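Local coordinates for protein sphingomyelinase C (Streptomyces griseocarneus, PDB 7CNE) that belongs to the endonuclease/exonuclease/phosphatase family and adopts its DNase I-like fold, in which two mixed beta-sheets pack against each other, at residues Asn119-Ala124 / His150-Asp155; Glu114-Asn119 / Phe171-Ala176; Lys11-Asn16 / Gln44-Val49; Leu246-His251 / Trp261-Val266. One frame throughout, in Å; residues are numbered along the deposited sequence.

How the interactions relate
Interactions 2, 3 and 4 are buried, whereas interaction 1 joins two loops and is only partly covered. Interactions 1 and 2 share N119 and touch each other: 119-124 and 150-155 are loops leaving strands of the six-stranded sheet, and interaction 2 ties one of those strands to helix 162-180. Interaction 3 pairs neighbouring strands within the seven-stranded sheet. Interaction 4 runs between the two sheets, and it meets interaction 3 where V12 and T14 pack on V249. The chemistry follows the place: backbone pairing and aliphatic contacts within the sheet, an aromatic pair and hydrogen bonds from asparagine and tryptophan side chains to backbone between the sheets, and glutamine amides bonding to backbone in loops and at a strand end in interactions 1 and 2.

Interaction 1 of 4, residues Asn119-Ala124 / His150-Asp155; sequences NDACGA and HAQSTD
Q152 reaches C122 with the outer part of its side chain, from CG to the amide. Beyond CB, the first torsion sets Q152 CG anti to the backbone N (chi1 169°) and 4.2 Å from C122 SG; the bend at chi2 (73°) then turns the amide toward the C122 backbone. Q152 CD lies between the two polar atoms there, 3.6 Å from both C122 N and C122 O. At the tip, OE1 accepts from C122 N at 2.9 Å, the N-H coming nearly straight but from above the plane of the amide, and the CA of A121 sits 3.2 Å from the same OE1. Q152 NE2 lies against C122 SG and gives one hydrogen to C122 O (3.0 Å), a bent bond from above the carbonyl plane, and the other to S153 O (2.8 Å), straighter and in the plane of both groups. One amide thus pairs with both the N-H and the C=O of C122, much as a neighbouring strand would, in a pair of loops that leave strands 110-117 and 142-150 of the six-stranded sheet. C122 is held a second way, by its disulfide to C158. Further along, A124 N donates to D155 OD2 at 3.0 Å, from well above the carboxylate plane; the same OD2 also takes the N-H of G157.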
loop_
_atom_site.group_PDB
_atom_site.type_symbol
_atom_site.label_atom_id
_atom_site.label_comp_id
_atom_site.label_asym_id
_atom_site.label_seq_id
_atom_site.Cartn_x
_atom_site.Cartn_y
_atom_site.Cartn_z
ATOM N N ASN A 119 -7.554 2.725 14.714
ATOM C CA ASN A 119 -7.823 2.761 16.147
ATOM C C ASN A 119 -6.989 1.751 16.918
ATOM O O ASN A 119 -6.830 1.902 18.137
ATOM C CB ASN A 119 -9.311 2.499 16.413
ATOM C CG ASN A 119 -10.194 3.581 15.856
ATOM O OD1 ASN A 119 -9.786 4.739 15.772
ATOM N ND2 ASN A 119 -11.419 3.217 15.468
ATOM N N ASP A 120 -6.452 0.739 16.234
ATOM C CA ASP A 120 -5.720 -0.356 16.862
ATOM C C ASP A 120 -4.372 -0.528 16.182
ATOM O O ASP A 120 -4.307 -0.625 14.950
ATOM C CB ASP A 120 -6.514 -1.670 16.771
ATOM C CG ASP A 120 -7.879 -1.576 17.431
ATOM O OD1 ASP A 120 -8.836 -1.169 16.749
ATOM O OD2 ASP A 120 -7.994 -1.926 18.629
ATOM N N ALA A 121 -3.305 -0.592 16.980
ATOM C CA ALA A 121 -1.955 -0.800 16.466
ATOM C C ALA A 121 -1.029 -1.058 17.647
ATOM O O ALA A 121 -1.350 -0.710 18.784
ATOM C CB ALA A 121 -1.463 0.403 15.652
ATOM N N CYS A 122 0.125 -1.664 17.362
ATOM C CA CYS A 122 1.099 -2.005 18.391
ATOM C C CYS A 122 2.507 -1.721 17.884
ATOM O O CYS A 122 2.734 -1.497 16.691
ATOM C CB CYS A 122 0.980 -3.472 18.836
ATOM S SG CYS A 122 1.207 -4.722 17.526
ATOM N N GLY A 123 3.460 -1.747 18.818
ATOM C CA GLY A 123 4.841 -1.483 18.474
ATOM C C GLY A 123 4.990 -0.115 17.852
ATOM O O GLY A 123 4.333 0.850 18.254
ATOM N N ALA A 124 5.838 -0.037 16.821
ATOM C CA ALA A 124 6.130 1.239 16.175
ATOM C C ALA A 124 4.912 1.819 15.476
ATOM O O ALA A 124 4.764 3.046 15.406
ATOM C CB ALA A 124 7.269 1.071 15.168
ATOM N N HIS A 150 -1.731 0.447 4.589
ATOM C CA HIS A 150 -0.551 -0.303 4.992
ATOM C C HIS A 150 -0.872 -0.796 6.400
ATOM O O HIS A 150 -0.895 0.003 7.335
ATOM C CB HIS A 150 0.692 0.591 4.973
ATOM C CG HIS A 150 1.968 -0.125 5.284
ATOM N ND1 HIS A 150 3.157 0.542 5.499
ATOM C CD2 HIS A 150 2.248 -1.446 5.401
ATOM C CE1 HIS A 150 4.112 -0.337 5.751
ATOM N NE2 HIS A 150 3.589 -1.551 5.690
ATOM N N ALA A 151 -1.164 -2.081 6.545
ATOM C CA ALA A 151 -1.656 -2.616 7.808
ATOM C C ALA A 151 -0.507 -2.907 8.781
ATOM O O ALA A 151 0.678 -2.825 8.442
ATOM C CB ALA A 151 -2.492 -3.880 7.563
ATOM N N GLN A 152 -0.883 -3.237 10.017
ATOM C CA GLN A 152 0.068 -3.410 11.114
ATOM C C GLN A 152 1.214 -4.358 10.754
ATOM O O GLN A 152 0.992 -5.483 10.301
ATOM C CB GLN A 152 -0.679 -3.940 12.341
ATOM C CG GLN A 152 0.224 -4.416 13.489
ATOM C CD GLN A 152 0.872 -3.262 14.204
ATOM O OE1 GLN A 152 0.196 -2.312 14.574
ATOM N NE2 GLN A 152 2.195 -3.326 14.395
ATOM N N SER A 153 2.444 -3.913 10.989
ATOM C CA SER A 153 3.600 -4.759 10.732
ATOM C C SER A 153 3.854 -5.698 11.911
ATOM O O SER A 153 3.379 -5.483 13.029
ATOM C CB SER A 153 4.848 -3.911 10.464
ATOM O OG SER A 153 5.214 -3.177 11.625
ATOM N N THR A 154 4.602 -6.766 11.644
ATOM C CA THR A 154 4.958 -7.730 12.687
ATOM C C THR A 154 6.204 -7.208 13.403
ATOM O O THR A 154 7.340 -7.603 13.132
ATOM C CB THR A 154 5.145 -9.118 12.082
ATOM O OG1 THR A 154 3.904 -9.519 11.483
ATOM C CG2 THR A 154 5.518 -10.143 13.157
ATOM N N ASP A 155 5.965 -6.301 14.350
ATOM C CA ASP A 155 6.980 -5.409 14.893
ATOM C C ASP A 155 7.541 -5.902 16.221
ATOM O O ASP A 155 6.858 -6.563 17.007
ATOM C CB ASP A 155 6.413 -4.001 15.091
ATOM C CG ASP A 155 7.461 -3.028 15.585
ATOM O OD1 ASP A 155 8.350 -2.690 14.780
ATOM O OD2 ASP A 155 7.422 -2.629 16.774
#

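Interaction 2 of 4, residues Glu114-Asn119 / Phe171-Ala176; sequences EQVIFN and FRQIDA
The amides of Q173 and N119 lie flat on one another, their planes only 9° apart while the two side chains cross at about a right angle. N119 ND2 comes within 3.4 Å of Q173 NE2, but both are donors, so this is stacking and not a bond. What fixes the rotation of the Q173 amide is the backbone: N119 N gives its hydrogen to Q173 OE1 at 2.8 Å, almost straight and tilted moderately from the carbonyl plane, and Q173 NE2 makes a weak, long bond of 3.5 Å to I117 O. The helix side chain gets that far because it is stretched out, with CG anti to the backbone N (chi1 -175°) and the chain extended beyond it. F118 stands steeply to the Q173 amide, its ring plane 75° from it, and offers its edge: Q173 OE1 lies in the plane of the ring, 3.7 Å from F118 CD1. Along that edge F118 CE1 also meets the methyl CD1 of I174, the next residue along the helix, at 4.1 Å. On the strand side, V116 CG1 lies 3.3 Å from Q173 NE2, the two side chains crossing obliquely. All of this happens where strand 110-117 runs out into its loop beside helix 162-180; F132 of the adjoining strand 131-139 touches both V116 and I174, and F177, from the next turn of the helix, covers V116 as well.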
loop_
_atom_site.group_PDB
_atom_site.type_symbol
_atom_site.label_atom_id
_atom_site.label_comp_id
_atom_site.label_asym_id
_atom_site.label_seq_id
_atom_site.Cartn_x
_atom_site.Cartn_y
_atom_site.Cartn_z
ATOM N N GLU A 114 -10.945 10.764 1.728
ATOM C CA GLU A 114 -10.832 10.904 3.176
ATOM C C GLU A 114 -9.708 10.018 3.680
ATOM O O GLU A 114 -9.269 9.085 3.002
ATOM C CB GLU A 114 -12.109 10.495 3.932
ATOM C CG GLU A 114 -13.411 10.791 3.248
ATOM C CD GLU A 114 -14.600 10.323 4.067
ATOM O OE1 GLU A 114 -14.398 9.838 5.207
ATOM O OE2 GLU A 114 -15.738 10.456 3.568
ATOM N N GLN A 115 -9.278 10.295 4.907
ATOM C CA GLN A 115 -8.316 9.451 5.585
ATOM C C GLN A 115 -8.902 9.046 6.930
ATOM O O GLN A 115 -9.705 9.771 7.525
ATOM C CB GLN A 115 -6.961 10.170 5.770
ATOM C CG GLN A 115 -7.021 11.349 6.720
ATOM C CD GLN A 115 -5.664 11.964 6.980
ATOM O OE1 GLN A 115 -4.627 11.379 6.658
ATOM N NE2 GLN A 115 -5.662 13.152 7.571
ATOM N N VAL A 116 -8.507 7.871 7.393
ATOM C CA VAL A 116 -8.889 7.374 8.707
ATOM C C VAL A 116 -7.639 6.761 9.318
ATOM O O VAL A 116 -7.001 5.906 8.696
ATOM C CB VAL A 116 -10.035 6.343 8.625
ATOM C CG1 VAL A 116 -10.410 5.823 10.011
ATOM C CG2 VAL A 116 -11.269 6.927 7.891
ATOM N N ILE A 117 -7.272 7.216 10.508
ATOM C CA ILE A 117 -6.137 6.660 11.244
ATOM C C ILE A 117 -6.631 5.458 12.047
ATOM O O ILE A 117 -7.721 5.489 12.630
ATOM C CB ILE A 117 -5.493 7.736 12.146
ATOM C CG1 ILE A 117 -5.104 8.979 11.330
ATOM C CG2 ILE A 117 -4.320 7.181 12.998
ATOM C CD1 ILE A 117 -4.442 8.713 10.001
ATOM N N PHE A 118 -5.849 4.381 12.051
ATOM C CA PHE A 118 -6.271 3.142 12.702
ATOM C C PHE A 118 -6.496 3.344 14.198
ATOM O O PHE A 118 -5.736 4.043 14.872
ATOM C CB PHE A 118 -5.219 2.049 12.490
ATOM C CG PHE A 118 -5.224 1.470 11.115
ATOM C CD1 PHE A 118 -6.415 1.030 10.541
ATOM C CD2 PHE A 118 -4.047 1.356 10.389
ATOM C CE1 PHE A 118 -6.426 0.490 9.268
ATOM C CE2 PHE A 118 -4.056 0.816 9.109
ATOM C CZ PHE A 118 -5.250 0.390 8.547
ATOM N N ASN A 119 -7.554 2.725 14.714
ATOM C CA ASN A 119 -7.823 2.761 16.147
ATOM C C ASN A 119 -6.989 1.751 16.918
ATOM O O ASN A 119 -6.830 1.902 18.137
ATOM C CB ASN A 119 -9.311 2.499 16.413
ATOM C CG ASN A 119 -10.194 3.581 15.856
ATOM O OD1 ASN A 119 -9.786 4.739 15.772
ATOM N ND2 ASN A 119 -11.419 3.217 15.468
ATOM N N PHE A 171 -8.518 -4.488 9.793
ATOM C CA PHE A 171 -9.371 -4.914 8.685
ATOM C C PHE A 171 -10.847 -4.740 9.034
ATOM O O PHE A 171 -11.651 -4.329 8.186
ATOM C CB PHE A 171 -9.086 -6.375 8.312
ATOM C CG PHE A 171 -7.659 -6.646 7.897
ATOM C CD1 PHE A 171 -6.978 -5.767 7.059
ATOM C CD2 PHE A 171 -7.003 -7.803 8.338
ATOM C CE1 PHE A 171 -5.646 -6.029 6.661
ATOM C CE2 PHE A 171 -5.680 -8.075 7.951
ATOM C CZ PHE A 171 -5.000 -7.175 7.111
ATOM N N ARG A 172 -11.228 -5.043 10.283
ATOM C CA ARG A 172 -12.634 -4.856 10.662
ATOM C C ARG A 172 -13.001 -3.378 10.769
ATOM O O ARG A 172 -14.150 -3.005 10.498
ATOM C CB ARG A 172 -12.941 -5.593 11.969
ATOM C CG ARG A 172 -12.944 -7.112 11.793
ATOM C CD ARG A 172 -13.523 -7.858 12.997
ATOM N NE ARG A 172 -13.087 -9.249 12.998
ATOM C CZ ARG A 172 -13.237 -10.094 14.012
ATOM N NH1 ARG A 172 -13.818 -9.700 15.147
ATOM N NH2 ARG A 172 -12.789 -11.339 13.886
ATOM N N GLN A 173 -12.050 -2.520 11.140
ATOM C CA GLN A 173 -12.330 -1.088 11.140
ATOM C C GLN A 173 -12.613 -0.587 9.728
ATOM O O GLN A 173 -13.506 0.245 9.519
ATOM C CB GLN A 173 -11.162 -0.310 11.758
ATOM C CG GLN A 173 -11.466 1.200 11.885
ATOM C CD GLN A 173 -10.273 2.045 12.340
ATOM O OE1 GLN A 173 -9.253 1.524 12.791
ATOM N NE2 GLN A 173 -10.412 3.360 12.230
ATOM N N ILE A 174 -11.849 -1.079 8.748
ATOM C CA ILE A 174 -12.087 -0.736 7.348
ATOM C C ILE A 174 -13.457 -1.243 6.917
ATOM O O ILE A 174 -14.246 -0.517 6.299
ATOM C CB ILE A 174 -10.964 -1.311 6.466
ATOM C CG1 ILE A 174 -9.658 -0.545 6.690
ATOM C CG2 ILE A 174 -11.367 -1.318 4.964
ATOM C CD1 ILE A 174 -8.444 -1.277 6.185
ATOM N N ASP A 175 -13.758 -2.501 7.250
ATOM C CA ASP A 175 -15.067 -3.076 6.946
ATOM C C ASP A 175 -16.195 -2.239 7.543
ATOM O O ASP A 175 -17.199 -1.954 6.874
ATOM C CB ASP A 175 -15.124 -4.520 7.458
ATOM C CG ASP A 175 -16.520 -5.129 7.365
ATOM O OD1 ASP A 175 -17.098 -5.174 6.255
ATOM O OD2 ASP A 175 -17.035 -5.555 8.422
ATOM N N ALA A 176 -16.046 -1.827 8.804
ATOM C CA ALA A 176 -17.108 -1.053 9.440
ATOM C C ALA A 176 -17.247 0.316 8.788
ATOM O O ALA A 176 -18.366 0.806 8.577
ATOM C CB ALA A 176 -16.838 -0.932 10.941
#

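Interaction 3 of 4, residues Lys11-Asn16 / Gln44-Val49; sequences KVLTYN and QGNDVV
L13 and V49 lie side by side and point the same way, with L13 CD2 3.7 Å from V49 CG1, and this end of the contact is the snug one. The next pair, V12 and V48, does the same on the other face of the sheet, where V12 CG2 approaches V48 CB at 4.1 Å. Between the two pairs the strands are joined by L13 N to V48 O at 2.9 Å. These are parallel neighbours, the first and last elements of a beta-alpha-beta unit made of strand 12-19, helix 30-39 and strand 48-54, in the seven-stranded sheet. Towards the start of both strands the pairing changes character. K11 O takes two hydrogens, from D47 N (2.8 Å) and V48 N (3.2 Å), the second in the carbonyl plane. D47 closes the corner with its side chain: OD2 receives K11 N at 2.9 Å on the lone pair turned away from its other oxygen, while OD1 belongs to W108 NE1. The loose side begins here. K11 is exposed; its aliphatic chain, bent at chi2 and chi4, passes near N46 OD1 and G45 O without a direct bond. A water bridges instead, donating to Q44 O and to N46 OD1, each at 2.7 Å, with only a weak link to K11 NZ. N46 ND2 packs against L13 CB and bonds F42 O.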
loop_
_atom_site.group_PDB
_atom_site.type_symbol
_atom_site.label_atom_id
_atom_site.label_comp_id
_atom_site.label_asym_id
_atom_site.label_seq_id
_atom_site.Cartn_x
_atom_site.Cartn_y
_atom_site.Cartn_z
ATOM N N LYS A 11 -7.146 -1.363 -13.799
ATOM C CA LYS A 11 -5.835 -1.918 -13.480
ATOM C C LYS A 11 -5.291 -1.192 -12.257
ATOM O O LYS A 11 -5.155 0.035 -12.282
ATOM C CB LYS A 11 -4.887 -1.729 -14.662
ATOM C CG LYS A 11 -3.829 -2.790 -14.844
ATOM C CD LYS A 11 -3.564 -2.961 -16.341
ATOM C CE LYS A 11 -2.722 -4.186 -16.613
ATOM N NZ LYS A 11 -1.332 -3.833 -17.045
ATOM N N VAL A 12 -4.969 -1.929 -11.195
ATOM C CA VAL A 12 -4.598 -1.295 -9.926
ATOM C C VAL A 12 -3.241 -1.809 -9.468
ATOM O O VAL A 12 -3.044 -3.025 -9.332
ATOM C CB VAL A 12 -5.660 -1.527 -8.838
ATOM C CG1 VAL A 12 -5.228 -0.847 -7.531
ATOM C CG2 VAL A 12 -7.026 -0.985 -9.318
ATOM N N LEU A 13 -2.312 -0.883 -9.228
ATOM C CA LEU A 13 -0.993 -1.201 -8.685
ATOM C C LEU A 13 -0.956 -0.903 -7.192
ATOM O O LEU A 13 -1.402 0.161 -6.754
ATOM C CB LEU A 13 0.099 -0.393 -9.396
ATOM C CG LEU A 13 1.475 -0.292 -8.732
ATOM C CD1 LEU A 13 2.234 -1.632 -8.805
ATOM C CD2 LEU A 13 2.301 0.827 -9.372
ATOM N N THR A 14 -0.418 -1.832 -6.409
ATOM C CA THR A 14 -0.050 -1.527 -5.036
ATOM C C THR A 14 1.445 -1.769 -4.897
ATOM O O THR A 14 1.959 -2.778 -5.390
ATOM C CB THR A 14 -0.871 -2.338 -4.004
ATOM O OG1 THR A 14 -0.456 -1.990 -2.684
ATOM C CG2 THR A 14 -0.749 -3.853 -4.190
ATOM N N TYR A 15 2.145 -0.831 -4.253
ATOM C CA TYR A 15 3.605 -0.882 -4.184
ATOM C C TYR A 15 4.106 -0.227 -2.908
ATOM O O TYR A 15 3.851 0.959 -2.665
ATOM C CB TYR A 15 4.230 -0.193 -5.397
ATOM C CG TYR A 15 5.731 -0.366 -5.495
ATOM C CD1 TYR A 15 6.322 -1.624 -5.376
ATOM C CD2 TYR A 15 6.562 0.734 -5.709
ATOM C CE1 TYR A 15 7.711 -1.784 -5.494
ATOM C CE2 TYR A 15 7.930 0.589 -5.821
ATOM C CZ TYR A 15 8.506 -0.662 -5.713
ATOM O OH TYR A 15 9.880 -0.773 -5.835
ATOM N N ASN A 16 4.843 -0.989 -2.108
ATOM C CA ASN A 16 5.502 -0.459 -0.919
ATOM C C ASN A 16 6.851 0.107 -1.355
ATOM O O ASN A 16 7.739 -0.646 -1.756
ATOM C CB ASN A 16 5.662 -1.557 0.130
ATOM C CG ASN A 16 6.287 -1.052 1.430
ATOM O OD1 ASN A 16 7.210 -0.236 1.414
ATOM N ND2 ASN A 16 5.793 -1.557 2.567
ATOM N N GLN A 44 3.795 2.196 -15.078
ATOM C CA GLN A 44 3.082 2.729 -16.233
ATOM C C GLN A 44 1.836 1.917 -16.527
ATOM O O GLN A 44 1.791 0.707 -16.299
ATOM C CB GLN A 44 3.962 2.735 -17.487
ATOM C CG GLN A 44 5.443 2.942 -17.217
ATOM C CD GLN A 44 5.723 4.279 -16.556
ATOM O OE1 GLN A 44 5.031 5.266 -16.818
ATOM N NE2 GLN A 44 6.727 4.312 -15.673
ATOM N N GLY A 45 0.824 2.599 -17.057
ATOM C CA GLY A 45 -0.306 1.923 -17.653
ATOM C C GLY A 45 -1.363 1.474 -16.676
ATOM O O GLY A 45 -2.223 0.667 -17.042
ATOM N N ASN A 46 -1.330 1.964 -15.446
ATOM C CA ASN A 46 -2.361 1.614 -14.486
ATOM C C ASN A 46 -3.479 2.648 -14.490
ATOM O O ASN A 46 -3.338 3.757 -15.003
ATOM C CB ASN A 46 -1.756 1.485 -13.087
ATOM C CG ASN A 46 -0.632 0.485 -13.056
ATOM O OD1 ASN A 46 -0.851 -0.705 -13.282
ATOM N ND2 ASN A 46 0.581 0.957 -12.805
ATOM N N ASP A 47 -4.601 2.275 -13.875
ATOM C CA ASP A 47 -5.665 3.230 -13.596
ATOM C C ASP A 47 -5.539 3.851 -12.206
ATOM O O ASP A 47 -5.851 5.034 -12.021
ATOM C CB ASP A 47 -7.010 2.531 -13.734
ATOM C CG ASP A 47 -7.292 2.151 -15.161
ATOM O OD1 ASP A 47 -7.519 3.084 -15.949
ATOM O OD2 ASP A 47 -7.248 0.945 -15.487
ATOM N N VAL A 48 -5.114 3.064 -11.228
ATOM C CA VAL A 48 -4.972 3.512 -9.842
ATOM C C VAL A 48 -3.649 2.977 -9.329
ATOM O O VAL A 48 -3.271 1.841 -9.641
ATOM C CB VAL A 48 -6.145 3.023 -8.958
ATOM C CG1 VAL A 48 -5.998 3.513 -7.518
ATOM C CG2 VAL A 48 -7.495 3.458 -9.549
ATOM N N VAL A 49 -2.933 3.803 -8.558
ATOM C CA VAL A 49 -1.691 3.414 -7.898
ATOM C C VAL A 49 -1.842 3.714 -6.412
ATOM O O VAL A 49 -2.212 4.834 -6.034
ATOM C CB VAL A 49 -0.459 4.146 -8.481
ATOM C CG1 VAL A 49 0.822 3.748 -7.714
ATOM C CG2 VAL A 49 -0.300 3.845 -9.979
HETATM O O HOH W 1 0.677 -1.569 -15.331
#

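Interaction 4 of 4, residues Leu246-His251 / Trp261-Val266; sequences LDYVLH and WRNTVV
W261 and N263 both aim at V249, and their first torsions set the approach. W261 holds CG opposite its backbone N (chi1 -175°), which extends the indole across to the facing strand; N263 swings CG beside its backbone N, opposite the carbonyl carbon (chi1 -73°), and lays its amide along the V249 backbone. There the amide makes two bonds: N263 OD1 receives V249 N at 2.9 Å, from above the carbonyl plane, and N263 ND2 donates to V249 O, also 2.9 Å, with the acceptor in the amide plane. ND2 also donates to R262 O. The indole adds a third bond, W261 NE1 to V249 O at 2.9 Å, nearly straight and in the plane of the ring. V249 CG1 touches W261 CZ2 at 3.9 Å. H251 covers one face of the six-membered ring of W261 in a T-shaped pair, the H251 and W261 planes 79° apart; H251 NE2 stands 3.2 Å above the W261 plane, over the middle of the ring, and 3.3 Å from W261 CD2. The two strands run nearly antiparallel but belong to different sheets: 247-251 is an edge strand of the six-stranded one, whereas 261-265 lies inside the seven-stranded one, between 293-297 and 218-221. Y248 and L250 bond to the backbone of G193 and L191, whereas V249 turns its N-H and C=O the other way. Because N263 and W261 supply partners there, both backbone polar atoms of this buried residue are satisfied, and the interface between the sheets carries directional bonds as well as hydrophobic packing.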
loop_
_atom_site.group_PDB
_atom_site.type_symbol
_atom_site.label_atom_id
_atom_site.label_comp_id
_atom_site.label_asym_id
_atom_site.label_seq_id
_atom_site.Cartn_x
_atom_site.Cartn_y
_atom_site.Cartn_z
ATOM N N LEU A 246 2.677 -10.443 0.760
ATOM C CA LEU A 246 1.964 -9.547 1.663
ATOM C C LEU A 246 1.042 -8.522 1.011
ATOM O O LEU A 246 0.320 -7.832 1.745
ATOM C CB LEU A 246 2.974 -8.780 2.539
ATOM C CG LEU A 246 3.999 -9.625 3.303
ATOM C CD1 LEU A 246 4.975 -8.737 4.095
ATOM C CD2 LEU A 246 3.244 -10.559 4.213
ATOM N N ASP A 247 1.040 -8.388 -0.316
ATOM C CA ASP A 247 0.467 -7.226 -0.994
ATOM C C ASP A 247 -0.696 -7.654 -1.889
ATOM O O ASP A 247 -0.578 -8.630 -2.633
ATOM C CB ASP A 247 1.563 -6.512 -1.800
ATOM C CG ASP A 247 2.743 -6.067 -0.918
ATOM O OD1 ASP A 247 2.579 -5.088 -0.155
ATOM O OD2 ASP A 247 3.833 -6.692 -0.976
ATOM N N TYR A 248 -1.817 -6.925 -1.816
ATOM C CA TYR A 248 -3.084 -7.381 -2.381
ATOM C C TYR A 248 -3.891 -6.225 -2.954
ATOM O O TYR A 248 -3.774 -5.082 -2.509
ATOM C CB TYR A 248 -3.967 -8.059 -1.322
ATOM C CG TYR A 248 -3.341 -9.226 -0.586
ATOM C CD1 TYR A 248 -2.600 -9.024 0.579
ATOM C CD2 TYR A 248 -3.536 -10.535 -1.031
ATOM C CE1 TYR A 248 -2.050 -10.096 1.274
ATOM C CE2 TYR A 248 -2.991 -11.617 -0.339
ATOM C CZ TYR A 248 -2.248 -11.383 0.817
ATOM O OH TYR A 248 -1.682 -12.437 1.509
ATOM N N VAL A 249 -4.754 -6.549 -3.922
ATOM C CA VAL A 249 -5.872 -5.693 -4.331
ATOM C C VAL A 249 -7.086 -6.602 -4.430
ATOM O O VAL A 249 -7.165 -7.433 -5.341
ATOM C CB VAL A 249 -5.628 -4.976 -5.665
ATOM C CG1 VAL A 249 -6.804 -4.011 -5.997
ATOM C CG2 VAL A 249 -4.281 -4.248 -5.670
ATOM N N LEU A 250 -8.030 -6.452 -3.505
ATOM C CA LEU A 250 -9.138 -7.397 -3.376
ATOM C C LEU A 250 -10.470 -6.661 -3.332
ATOM O O LEU A 250 -10.613 -5.654 -2.630
ATOM C CB LEU A 250 -8.984 -8.266 -2.114
ATOM C CG LEU A 250 -7.743 -9.166 -2.070
ATOM C CD1 LEU A 250 -7.555 -9.830 -0.685
ATOM C CD2 LEU A 250 -7.804 -10.218 -3.174
ATOM N N HIS A 251 -11.444 -7.182 -4.072
ATOM C CA HIS A 251 -12.791 -6.638 -4.087
ATOM C C HIS A 251 -13.555 -7.024 -2.822
ATOM O O HIS A 251 -13.199 -7.965 -2.103
ATOM C CB HIS A 251 -13.546 -7.121 -5.323
ATOM C CG HIS A 251 -13.067 -6.487 -6.585
ATOM N ND1 HIS A 251 -13.580 -5.298 -7.057
ATOM C CD2 HIS A 251 -12.099 -6.854 -7.457
ATOM C CE1 HIS A 251 -12.961 -4.969 -8.176
ATOM N NE2 HIS A 251 -12.057 -5.894 -8.440
ATOM N N TRP A 261 -10.650 -11.787 -11.781
ATOM C CA TRP A 261 -9.795 -10.793 -11.151
ATOM C C TRP A 261 -8.489 -11.431 -10.703
ATOM O O TRP A 261 -8.489 -12.465 -10.026
ATOM C CB TRP A 261 -10.520 -10.172 -9.963
ATOM C CG TRP A 261 -9.782 -9.062 -9.310
ATOM C CD1 TRP A 261 -9.138 -9.096 -8.103
ATOM C CD2 TRP A 261 -9.629 -7.731 -9.813
ATOM N NE1 TRP A 261 -8.580 -7.862 -7.833
ATOM C CE2 TRP A 261 -8.872 -7.009 -8.865
ATOM C CE3 TRP A 261 -10.051 -7.082 -10.983
ATOM C CZ2 TRP A 261 -8.537 -5.673 -9.045
ATOM C CZ3 TRP A 261 -9.721 -5.760 -11.162
ATOM C CH2 TRP A 261 -8.964 -5.066 -10.202
ATOM N N ARG A 262 -7.373 -10.803 -11.059
ATOM C CA ARG A 262 -6.047 -11.335 -10.785
ATOM C C ARG A 262 -5.224 -10.342 -9.962
ATOM O O ARG A 262 -5.378 -9.125 -10.094
ATOM C CB ARG A 262 -5.330 -11.664 -12.115
ATOM C CG ARG A 262 -3.872 -12.116 -11.986
ATOM C CD ARG A 262 -3.349 -12.654 -13.328
ATOM N NE ARG A 262 -3.963 -13.942 -13.655
ATOM C CZ ARG A 262 -3.548 -14.757 -14.620
ATOM N NH1 ARG A 262 -2.523 -14.416 -15.397
ATOM N NH2 ARG A 262 -4.172 -15.910 -14.817
ATOM N N ASN A 263 -4.363 -10.872 -9.090
ATOM C CA ASN A 263 -3.229 -10.135 -8.521
ATOM C C ASN A 263 -1.961 -10.781 -9.070
ATOM O O ASN A 263 -1.745 -11.980 -8.859
ATOM C CB ASN A 263 -3.190 -10.200 -6.984
ATOM C CG ASN A 263 -4.261 -9.348 -6.288
ATOM O OD1 ASN A 263 -4.219 -9.196 -5.061
ATOM N ND2 ASN A 263 -5.221 -8.817 -7.043
ATOM N N THR A 264 -1.120 -10.008 -9.749
ATOM C CA THR A 264 0.148 -10.519 -10.270
ATOM C C THR A 264 1.312 -9.871 -9.528
ATOM O O THR A 264 1.440 -8.641 -9.514
ATOM C CB THR A 264 0.271 -10.269 -11.773
ATOM O OG1 THR A 264 -0.843 -10.874 -12.436
ATOM C CG2 THR A 264 1.556 -10.885 -12.308
ATOM N N VAL A 265 2.148 -10.698 -8.907
ATOM C CA VAL A 265 3.374 -10.220 -8.274
ATOM C C VAL A 265 4.443 -10.117 -9.356
ATOM O O VAL A 265 4.774 -11.113 -10.009
ATOM C CB VAL A 265 3.817 -11.157 -7.143
ATOM C CG1 VAL A 265 5.011 -10.555 -6.385
ATOM C CG2 VAL A 265 2.640 -11.454 -6.189
ATOM N N VAL A 266 4.976 -8.920 -9.560
ATOM C CA VAL A 266 5.840 -8.632 -10.703
ATOM C C VAL A 266 7.255 -8.428 -10.183
ATOM O O VAL A 266 7.552 -7.406 -9.552
ATOM C CB VAL A 266 5.361 -7.403 -11.488
ATOM C CG1 VAL A 266 6.367 -7.049 -12.561
ATOM C CG2 VAL A 266 3.978 -7.648 -12.096
#